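Local coordinates for protein glutamine synthetase (Helicobacter pylori, PDB 5ZLI) that is a type I beta glutamine synthetase, a twelve-subunit enzyme whose chain combines a beta-grasp domain with a larger catalytic domain, at residues I150-N155 against E467-P472; D162-E167 against R172-G177; M266-Y271 against P334-P339. All blocks are in the same frame, centred on the assembly; numbering follows the deposited sequence.

Contact 1. Residues I150-N155 against E467-P472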
loop_
_atom_site.group_PDB
_atom_site.type_symbol
_atom_site.label_atom_id
_atom_site.label_comp_id
_atom_site.label_asym_id
_atom_site.label_seq_id
_atom_site.Cartn_x
_atom_site.Cartn_y
_atom_site.Cartn_z
ATOM N N ILE B 150 -18.707 -19.114 2.177
ATOM C CA ILE B 150 -18.618 -20.531 2.486
ATOM C C ILE B 150 -17.368 -21.124 1.858
ATOM O O ILE B 150 -16.850 -20.628 0.854
ATOM C CB ILE B 150 -19.874 -21.293 2.024
ATOM C CG1 ILE B 150 -21.136 -20.526 2.392
ATOM C CG2 ILE B 150 -19.911 -22.682 2.614
ATOM C CD1 ILE B 150 -22.314 -21.016 1.633
ATOM N N LYS B 151 -16.864 -22.181 2.485
ATOM C CA LYS B 151 -15.692 -22.887 1.991
ATOM C C LYS B 151 -15.798 -24.343 2.411
ATOM O O LYS B 151 -15.858 -24.633 3.615
ATOM C CB LYS B 151 -14.404 -22.253 2.536
ATOM C CG LYS B 151 -13.132 -22.856 2.017
ATOM C CD LYS B 151 -12.807 -22.447 0.612
ATOM C CE LYS B 151 -11.482 -23.043 0.184
ATOM N NZ LYS B 151 -10.425 -22.712 1.176
ATOM N N ASP B 152 -15.796 -25.245 1.409
ATOM C CA ASP B 152 -15.756 -26.703 1.578
ATOM C C ASP B 152 -14.522 -27.193 0.855
ATOM O O ASP B 152 -14.436 -27.067 -0.372
ATOM C CB ASP B 152 -16.965 -27.442 1.002
ATOM C CG ASP B 152 -16.922 -28.967 1.312
ATOM O OD1 ASP B 152 -16.873 -29.323 2.514
ATOM O OD2 ASP B 152 -16.845 -29.809 0.374
ATOM N N ALA B 153 -13.561 -27.715 1.613
ATOM C CA ALA B 153 -12.331 -28.200 1.011
ATOM C C ALA B 153 -11.650 -29.161 1.966
ATOM O O ALA B 153 -11.958 -29.217 3.169
ATOM C CB ALA B 153 -11.385 -27.062 0.629
ATOM N N SER B 154 -10.695 -29.894 1.383
ATOM C CA SER B 154 -9.840 -30.825 2.100
ATOM C C SER B 154 -9.420 -30.263 3.444
ATOM O O SER B 154 -9.642 -30.889 4.481
ATOM C CB SER B 154 -8.601 -31.108 1.222
ATOM O OG SER B 154 -7.804 -32.193 1.684
ATOM N N ASN B 155 -8.898 -29.037 3.455
ATOM C CA ASN B 155 -8.217 -28.476 4.618
ATOM C C ASN B 155 -8.962 -27.329 5.294
ATOM O O ASN B 155 -8.375 -26.641 6.133
ATOM C CB ASN B 155 -6.835 -27.982 4.221
ATOM C CG ASN B 155 -6.907 -26.824 3.286
ATOM O OD1 ASN B 155 -7.547 -26.924 2.246
ATOM N ND2 ASN B 155 -6.310 -25.702 3.665
ATOM N N GLU B 467 -22.160 -36.103 8.590
ATOM C CA GLU B 467 -21.487 -37.096 9.428
ATOM C C GLU B 467 -20.021 -37.302 9.051
ATOM O O GLU B 467 -19.264 -37.868 9.847
ATOM C CB GLU B 467 -22.211 -38.452 9.350
ATOM C CG GLU B 467 -23.222 -38.776 10.479
ATOM C CD GLU B 467 -24.042 -40.074 10.225
ATOM O OE1 GLU B 467 -24.818 -40.478 11.130
ATOM O OE2 GLU B 467 -23.909 -40.698 9.137
ATOM N N SER B 468 -19.582 -36.783 7.914
ATOM C CA SER B 468 -18.284 -37.111 7.360
ATOM C C SER B 468 -17.393 -35.912 7.097
ATOM O O SER B 468 -16.188 -36.108 6.934
ATOM C CB SER B 468 -18.449 -37.876 6.040
ATOM O OG SER B 468 -18.806 -36.988 4.988
ATOM N N LYS B 469 -17.926 -34.682 7.096
ATOM C CA LYS B 469 -17.110 -33.490 6.915
ATOM C C LYS B 469 -16.715 -32.919 8.266
ATOM O O LYS B 469 -17.595 -32.713 9.120
ATOM C CB LYS B 469 -17.849 -32.431 6.104
ATOM C CG LYS B 469 -18.036 -32.777 4.647
ATOM C CD LYS B 469 -18.953 -31.791 3.951
ATOM C CE LYS B 469 -19.117 -32.153 2.492
ATOM N NZ LYS B 469 -17.845 -32.044 1.726
ATOM N N PRO B 470 -15.423 -32.711 8.532
ATOM C CA PRO B 470 -15.028 -32.227 9.853
ATOM C C PRO B 470 -15.704 -30.909 10.130
ATOM O O PRO B 470 -16.112 -30.190 9.218
ATOM C CB PRO B 470 -13.504 -32.060 9.750
ATOM C CG PRO B 470 -13.094 -32.892 8.619
ATOM C CD PRO B 470 -14.259 -32.855 7.646
ATOM N N HIS B 471 -15.915 -30.670 11.395
ATOM C CA HIS B 471 -16.556 -29.493 11.918
ATOM C C HIS B 471 -15.552 -28.688 12.736
ATOM O O HIS B 471 -14.846 -29.252 13.583
ATOM C CB HIS B 471 -17.760 -29.892 12.785
ATOM C CG HIS B 471 -18.624 -28.740 13.204
ATOM N ND1 HIS B 471 -18.170 -27.728 14.026
ATOM C CD2 HIS B 471 -19.928 -28.470 12.961
ATOM C CE1 HIS B 471 -19.153 -26.871 14.245
ATOM N NE2 HIS B 471 -20.232 -27.301 13.615
ATOM N N PRO B 472 -15.482 -27.395 12.529
ATOM C CA PRO B 472 -14.517 -26.549 13.252
ATOM C C PRO B 472 -14.537 -26.654 14.771
ATOM O O PRO B 472 -13.553 -26.316 15.413
ATOM C CB PRO B 472 -14.929 -25.133 12.827
ATOM C CG PRO B 472 -16.312 -25.294 12.241
ATOM C CD PRO B 472 -16.335 -26.621 11.621
#
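The flat carboxylate of Asp-152 takes the ammonium of Lys-469 on the syn side of OD2, 26° out of its plane. NZ of Lys-469 lies 2.8 Å from OD2 of Asp-152. A second, weak hydrogen bond joins Lys-469 NZ to Asp-152 OD1 at 3.0 Å. The ammonium thus faces both oxygens in a forked salt bridge. The last methylenes of Lys-469 run alongside OD1, with Lys-469 CD 3.5 Å from Asp-152 OD1. The two side chains cross at about a right angle.

Torsions bring the charges together. In Asp-152, CG lies anti to the backbone N (chi1 -175°), which brings the carboxylate nearer to 467-472 than the direction of CB alone would. Lys-469 runs straight to CE and then bends at its last torsion (chi4 -65°), turning NZ onto the acid.

Asp-152 lies near the end of strand 147-153, one arm of a beta hairpin with strand 156-162. Its OD1 also accepts from Gln-157 NE2 on the other arm, so the hairpin helps to orient the carboxylate. Lys-469 lies in the connection between helix 448-466 and the C-terminal helix 472-478. His-471 is the N-cap of that last helix, with ND1 bonded to Phe-473 N. Through NE2, His-471 also reaches the backbone O of Lys-469 of a second subunit. Helix 472-478 probably corresponds to the C-terminal helical thong by which type I glutamine synthetases join their rings.

The buried Lys-469 also makes a cation-pi contact with Tyr-271 of the second subunit. One positive group therefore serves a salt bridge within the chain and an aromatic ring across the interface. The nearby carboxylate probably favours the charged form of the lysine.

Contact 2. Residues D162-E167 against R172-G177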
loop_
_atom_site.group_PDB
_atom_site.type_symbol
_atom_site.label_atom_id
_atom_site.label_comp_id
_atom_site.label_asym_id
_atom_site.label_seq_id
_atom_site.Cartn_x
_atom_site.Cartn_y
_atom_site.Cartn_z
ATOM N N ASP B 162 -23.061 -12.276 7.485
ATOM C CA ASP B 162 -22.761 -10.963 7.998
ATOM C C ASP B 162 -23.986 -10.100 7.790
ATOM O O ASP B 162 -24.730 -10.271 6.821
ATOM C CB ASP B 162 -21.532 -10.335 7.347
ATOM C CG ASP B 162 -20.808 -9.367 8.283
ATOM O OD1 ASP B 162 -20.208 -9.852 9.271
ATOM O OD2 ASP B 162 -20.851 -8.134 8.053
ATOM N N SER B 163 -24.190 -9.193 8.741
ATOM C CA SER B 163 -25.330 -8.301 8.780
ATOM C C SER B 163 -24.902 -7.028 9.474
ATOM O O SER B 163 -24.040 -7.053 10.358
ATOM C CB SER B 163 -26.514 -8.891 9.546
ATOM O OG SER B 163 -27.677 -8.112 9.305
ATOM N N GLU B 164 -25.507 -5.912 9.065
ATOM C CA GLU B 164 -25.163 -4.668 9.720
ATOM C C GLU B 164 -25.654 -4.631 11.155
ATOM O O GLU B 164 -25.058 -3.935 11.987
ATOM C CB GLU B 164 -25.728 -3.499 8.947
ATOM C CG GLU B 164 -25.106 -2.198 9.364
ATOM C CD GLU B 164 -25.347 -1.140 8.340
ATOM O OE1 GLU B 164 -26.401 -1.227 7.660
ATOM O OE2 GLU B 164 -24.477 -0.246 8.203
ATOM N N GLU B 165 -26.703 -5.388 11.461
ATOM C CA GLU B 165 -27.302 -5.435 12.784
ATOM C C GLU B 165 -26.564 -6.357 13.750
ATOM O O GLU B 165 -26.917 -6.394 14.928
ATOM C CB GLU B 165 -28.738 -5.916 12.660
ATOM C CG GLU B 165 -29.569 -5.199 11.601
ATOM C CD GLU B 165 -31.070 -5.462 11.766
ATOM O OE1 GLU B 165 -31.433 -6.223 12.688
ATOM O OE2 GLU B 165 -31.894 -4.933 10.972
ATOM N N GLY B 166 -25.606 -7.148 13.276
ATOM C CA GLY B 166 -25.043 -8.195 14.106
ATOM C C GLY B 166 -24.130 -7.652 15.190
ATOM O O GLY B 166 -23.305 -6.771 14.954
ATOM N N GLU B 167 -24.266 -8.219 16.395
ATOM C CA GLU B 167 -23.374 -7.890 17.502
ATOM C C GLU B 167 -21.906 -7.959 17.093
ATOM O O GLU B 167 -21.067 -7.229 17.635
ATOM C CB GLU B 167 -23.603 -8.848 18.670
ATOM C CG GLU B 167 -24.814 -8.583 19.553
ATOM C CD GLU B 167 -24.833 -9.484 20.814
ATOM O OE1 GLU B 167 -24.110 -10.514 20.805
ATOM O OE2 GLU B 167 -25.551 -9.168 21.809
ATOM N N ARG B 172 -17.114 -2.513 13.961
ATOM C CA ARG B 172 -16.600 -2.478 12.612
ATOM C C ARG B 172 -16.589 -1.036 12.124
ATOM O O ARG B 172 -17.352 -0.186 12.599
ATOM C CB ARG B 172 -17.503 -3.319 11.707
ATOM C CG ARG B 172 -17.347 -3.071 10.225
ATOM C CD ARG B 172 -18.462 -3.736 9.472
ATOM N NE ARG B 172 -18.261 -5.109 9.034
ATOM C CZ ARG B 172 -17.634 -5.431 7.908
ATOM N NH1 ARG B 172 -17.106 -4.470 7.146
ATOM N NH2 ARG B 172 -17.518 -6.710 7.555
ATOM N N SER B 173 -15.677 -0.752 11.208
ATOM C CA SER B 173 -15.626 0.524 10.512
ATOM C C SER B 173 -16.298 0.336 9.155
ATOM O O SER B 173 -15.892 -0.549 8.392
ATOM C CB SER B 173 -14.169 0.978 10.363
ATOM O OG SER B 173 -13.582 1.341 11.612
ATOM N N PHE B 174 -17.339 1.135 8.862
ATOM C CA PHE B 174 -18.061 1.000 7.586
ATOM C C PHE B 174 -17.612 1.956 6.484
ATOM O O PHE B 174 -16.440 1.950 6.078
ATOM C CB PHE B 174 -19.585 1.165 7.751
ATOM C CG PHE B 174 -20.292 -0.052 8.289
ATOM C CD1 PHE B 174 -20.616 -1.104 7.434
ATOM C CD2 PHE B 174 -20.659 -0.140 9.627
ATOM C CE1 PHE B 174 -21.276 -2.239 7.906
ATOM C CE2 PHE B 174 -21.316 -1.271 10.110
ATOM C CZ PHE B 174 -21.626 -2.323 9.249
ATOM N N GLU B 175 -18.565 2.760 5.981
ATOM C CA GLU B 175 -18.361 3.486 4.729
ATOM C C GLU B 175 -17.143 4.411 4.808
ATOM O O GLU B 175 -16.301 4.420 3.899
ATOM C CB GLU B 175 -19.639 4.247 4.339
ATOM C CG GLU B 175 -20.132 5.305 5.323
ATOM C CD GLU B 175 -19.665 6.720 4.982
ATOM O OE1 GLU B 175 -19.911 7.184 3.845
ATOM O OE2 GLU B 175 -19.055 7.376 5.850
ATOM N N ASN B 176 -17.017 5.178 5.891
ATOM C CA ASN B 176 -15.775 5.873 6.232
ATOM C C ASN B 176 -15.432 5.596 7.683
ATOM O O ASN B 176 -15.017 6.486 8.433
ATOM C CB ASN B 176 -15.869 7.377 5.974
ATOM C CG ASN B 176 -14.498 8.054 5.917
ATOM O OD1 ASN B 176 -13.502 7.447 5.516
ATOM N ND2 ASN B 176 -14.448 9.317 6.320
ATOM N N GLY B 177 -15.614 4.346 8.101
ATOM C CA GLY B 177 -15.454 4.012 9.500
ATOM C C GLY B 177 -16.525 4.592 10.392
ATOM O O GLY B 177 -16.279 4.819 11.583
#
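Glu-164 packs closely on the ring of Phe-174. Its OE2 sits over the centre of one face, 3.6 Å above the plane. CG of Glu-164 reaches the far end of the ring, 3.5 Å from CZ of Phe-174. The carboxylate is not stacked flat: the two planes are 59° apart. This is packing, better suited to the methylene CG; an anionic oxygen over the pi face would probably gain little. The opposite face of the same ring is met by CD of Arg-172, 3.4 Å above the plane and offset toward the rim.

Glu-164 belongs to a type I beta turn from Ser-163 to Gly-166, closed by a weak bond from Gly-166 N to Ser-163 O. The turn follows strand 156-162 in the catalytic domain. Its partner, 172-177, belongs to the same long connection to helix 200-212.

The other half of the contact is looser. OD2 of Asp-162 and NH2 of the exposed Arg-172 form a long salt bridge of 3.7 Å. The approach is oblique, with the carboxylate and guanidinium planes 64° apart. A bend at chi3 (-90°) swings the guanidinium toward Asp-162. Asn-169 bridges the gap: its OD1 accepts from Arg-172 NE, while its ND2 donates to Asp-162 OD2. Beyond Phe-174 the segment is largely exposed, although Gly-177 O is hydrogen-bonded to Lys-149 NZ and Ser-147 OG of a fourth subunit.

Contact 3. Residues M266-Y271 against P334-P339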
loop_
_atom_site.group_PDB
_atom_site.type_symbol
_atom_site.label_atom_id
_atom_site.label_comp_id
_atom_site.label_asym_id
_atom_site.label_seq_id
_atom_site.Cartn_x
_atom_site.Cartn_y
_atom_site.Cartn_z
ATOM N N MET B 266 -33.275 -20.949 6.093
ATOM C CA MET B 266 -32.668 -22.106 6.763
ATOM C C MET B 266 -32.880 -22.060 8.279
ATOM O O MET B 266 -32.810 -20.991 8.890
ATOM C CB MET B 266 -31.164 -22.206 6.438
ATOM C CG MET B 266 -30.219 -21.222 7.134
ATOM S SD MET B 266 -28.476 -21.345 6.613
ATOM C CE MET B 266 -28.044 -22.904 7.307
ATOM N N PRO B 267 -33.090 -23.214 8.916
ATOM C CA PRO B 267 -33.534 -23.220 10.331
ATOM C C PRO B 267 -32.614 -22.515 11.331
ATOM O O PRO B 267 -33.128 -21.819 12.200
ATOM C CB PRO B 267 -33.687 -24.720 10.628
ATOM C CG PRO B 267 -33.857 -25.354 9.309
ATOM C CD PRO B 267 -33.089 -24.557 8.336
ATOM N N LYS B 268 -31.289 -22.732 11.309
ATOM C CA LYS B 268 -30.386 -22.169 12.322
ATOM C C LYS B 268 -29.072 -21.660 11.715
ATOM O O LYS B 268 -28.052 -22.357 11.721
ATOM C CB LYS B 268 -30.122 -23.213 13.409
ATOM C CG LYS B 268 -29.401 -22.727 14.656
ATOM C CD LYS B 268 -30.353 -22.015 15.599
ATOM C CE LYS B 268 -29.902 -22.133 17.017
ATOM N NZ LYS B 268 -30.792 -21.302 17.821
ATOM N N PRO B 269 -29.056 -20.416 11.185
ATOM C CA PRO B 269 -27.790 -19.848 10.680
ATOM C C PRO B 269 -26.874 -19.271 11.743
ATOM O O PRO B 269 -25.660 -19.214 11.546
ATOM C CB PRO B 269 -28.251 -18.733 9.739
ATOM C CG PRO B 269 -29.573 -18.317 10.270
ATOM C CD PRO B 269 -30.220 -19.585 10.801
ATOM N N LEU B 270 -27.415 -18.827 12.864
ATOM C CA LEU B 270 -26.616 -18.188 13.896
ATOM C C LEU B 270 -26.641 -19.072 15.122
ATOM O O LEU B 270 -27.719 -19.375 15.643
ATOM C CB LEU B 270 -27.158 -16.806 14.255
ATOM C CG LEU B 270 -27.346 -15.812 13.117
ATOM C CD1 LEU B 270 -28.061 -14.578 13.626
ATOM C CD2 LEU B 270 -26.015 -15.451 12.558
ATOM N N TYR B 271 -25.458 -19.466 15.589
ATOM C CA TYR B 271 -25.381 -20.126 16.879
ATOM C C TYR B 271 -25.742 -19.122 17.970
ATOM O O TYR B 271 -25.401 -17.939 17.900
ATOM C CB TYR B 271 -23.995 -20.713 17.114
ATOM C CG TYR B 271 -23.925 -21.509 18.386
ATOM C CD1 TYR B 271 -24.658 -22.674 18.538
ATOM C CD2 TYR B 271 -23.149 -21.084 19.458
ATOM C CE1 TYR B 271 -24.607 -23.418 19.715
ATOM C CE2 TYR B 271 -23.097 -21.812 20.643
ATOM C CZ TYR B 271 -23.828 -22.981 20.763
ATOM O OH TYR B 271 -23.779 -23.716 21.935
ATOM N N PRO B 334 -33.193 -26.628 23.375
ATOM C CA PRO B 334 -34.024 -25.870 24.315
ATOM C C PRO B 334 -33.680 -24.389 24.378
ATOM O O PRO B 334 -32.520 -23.995 24.283
ATOM C CB PRO B 334 -33.718 -26.543 25.663
ATOM C CG PRO B 334 -32.405 -27.245 25.462
ATOM C CD PRO B 334 -32.442 -27.706 24.051
ATOM N N GLY B 335 -34.705 -23.572 24.566
ATOM C CA GLY B 335 -34.522 -22.214 25.029
ATOM C C GLY B 335 -34.537 -21.126 24.000
ATOM O O GLY B 335 -34.149 -19.996 24.322
ATOM N N TYR B 336 -35.026 -21.401 22.800
ATOM C CA TYR B 336 -35.094 -20.417 21.725
ATOM C C TYR B 336 -36.499 -20.404 21.150
ATOM O O TYR B 336 -36.708 -19.997 19.998
ATOM C CB TYR B 336 -34.055 -20.720 20.637
ATOM C CG TYR B 336 -32.643 -20.537 21.112
ATOM C CD1 TYR B 336 -32.063 -19.272 21.159
ATOM C CD2 TYR B 336 -31.913 -21.624 21.611
ATOM C CE1 TYR B 336 -30.764 -19.103 21.658
ATOM C CE2 TYR B 336 -30.620 -21.464 22.114
ATOM C CZ TYR B 336 -30.055 -20.207 22.132
ATOM O OH TYR B 336 -28.782 -20.092 22.629
ATOM N N GLU B 337 -37.469 -20.770 22.001
ATOM C CA GLU B 337 -38.872 -20.936 21.630
ATOM C C GLU B 337 -39.041 -21.999 20.539
ATOM O O GLU B 337 -39.980 -21.955 19.736
ATOM C CB GLU B 337 -39.460 -19.575 21.244
ATOM C CG GLU B 337 -39.464 -18.729 22.520
ATOM C CD GLU B 337 -39.797 -17.270 22.334
ATOM O OE1 GLU B 337 -40.284 -16.880 21.238
ATOM O OE2 GLU B 337 -39.521 -16.505 23.304
ATOM N N ALA B 338 -38.120 -22.977 20.534
ATOM C CA ALA B 338 -38.111 -24.131 19.659
ATOM C C ALA B 338 -38.442 -25.391 20.444
ATOM O O ALA B 338 -37.805 -25.663 21.474
ATOM C CB ALA B 338 -36.744 -24.283 18.989
ATOM N N PRO B 339 -39.402 -26.188 19.970
ATOM C CA PRO B 339 -39.793 -27.402 20.696
ATOM C C PRO B 339 -38.744 -28.505 20.656
ATOM O O PRO B 339 -38.242 -28.874 19.591
ATOM C CB PRO B 339 -41.061 -27.844 19.968
ATOM C CG PRO B 339 -40.903 -27.289 18.590
ATOM C CD PRO B 339 -40.244 -25.966 18.782
#
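Lys-268 and Tyr-336 meet through a cation-pi interaction. The ammonium nitrogen NZ of Lys-268 is 4.0 Å from the centroid of the Tyr-336 ring. It stands over the face, 15° off the ring normal and 3.8 Å above the plane. It is shifted from the centre toward the CG end, with Lys-268 NZ 3.9 Å from Tyr-336 CG. The side chains cross at about a right angle, and the lysine brings its tip, not its methylenes, to the ring. A bend at chi2 (80°) turns the otherwise extended chain of Lys-268 toward the tyrosine.

Hydrogen bonding fixes the lysine from its own side. NZ donates to the backbone O of Asp-273, its strongest polar partner. The backbone N of Lys-268 is bonded to Asn-327 OD1. The ammonium is thus held by a carbonyl as well as by the ring.

Packing is slight: Tyr-336 touches Asn-274, close in sequence to Asp-273. Segment 334-339 carries a Gly-Tyr-Glu-Ala-Pro sequence, which probably corresponds to the flap beside the active site in this family. Two acidic side chains come close where Glu-337 OE1 nears Asp-60 OD1 of a fourth subunit.

Both segments are loops. Segment 266-271 leads from strand 262-264 toward strand 278-286. Its Pro-267 rests on helix 326-331, and its Pro-269 and Leu-270 pack on strand 133-145 of the large sheet. Segment 334-339 follows helix 326-331 and leads into strand 341-346.

All three contacts belong to the catalytic domain, and none touches another within the chain. Across the interface, contact 3 of one subunit meets contact 1 of the next. Contact 2 is a surface contact within one long connection, about 31 Å from the chain centre. Contacts 1 and 3 are partly buried and join parts distant in sequence. Contact 3 is nearer the chain centre, at about 15 Å. Of the hairpin, contact 1 uses the first arm and contact 2 starts at the last residue of the second. Contacts 1 and 3 each use a buried lysine; within the chain one meets an acid and the other a ring. Contact 2 relies on a long charge pair and ring packing.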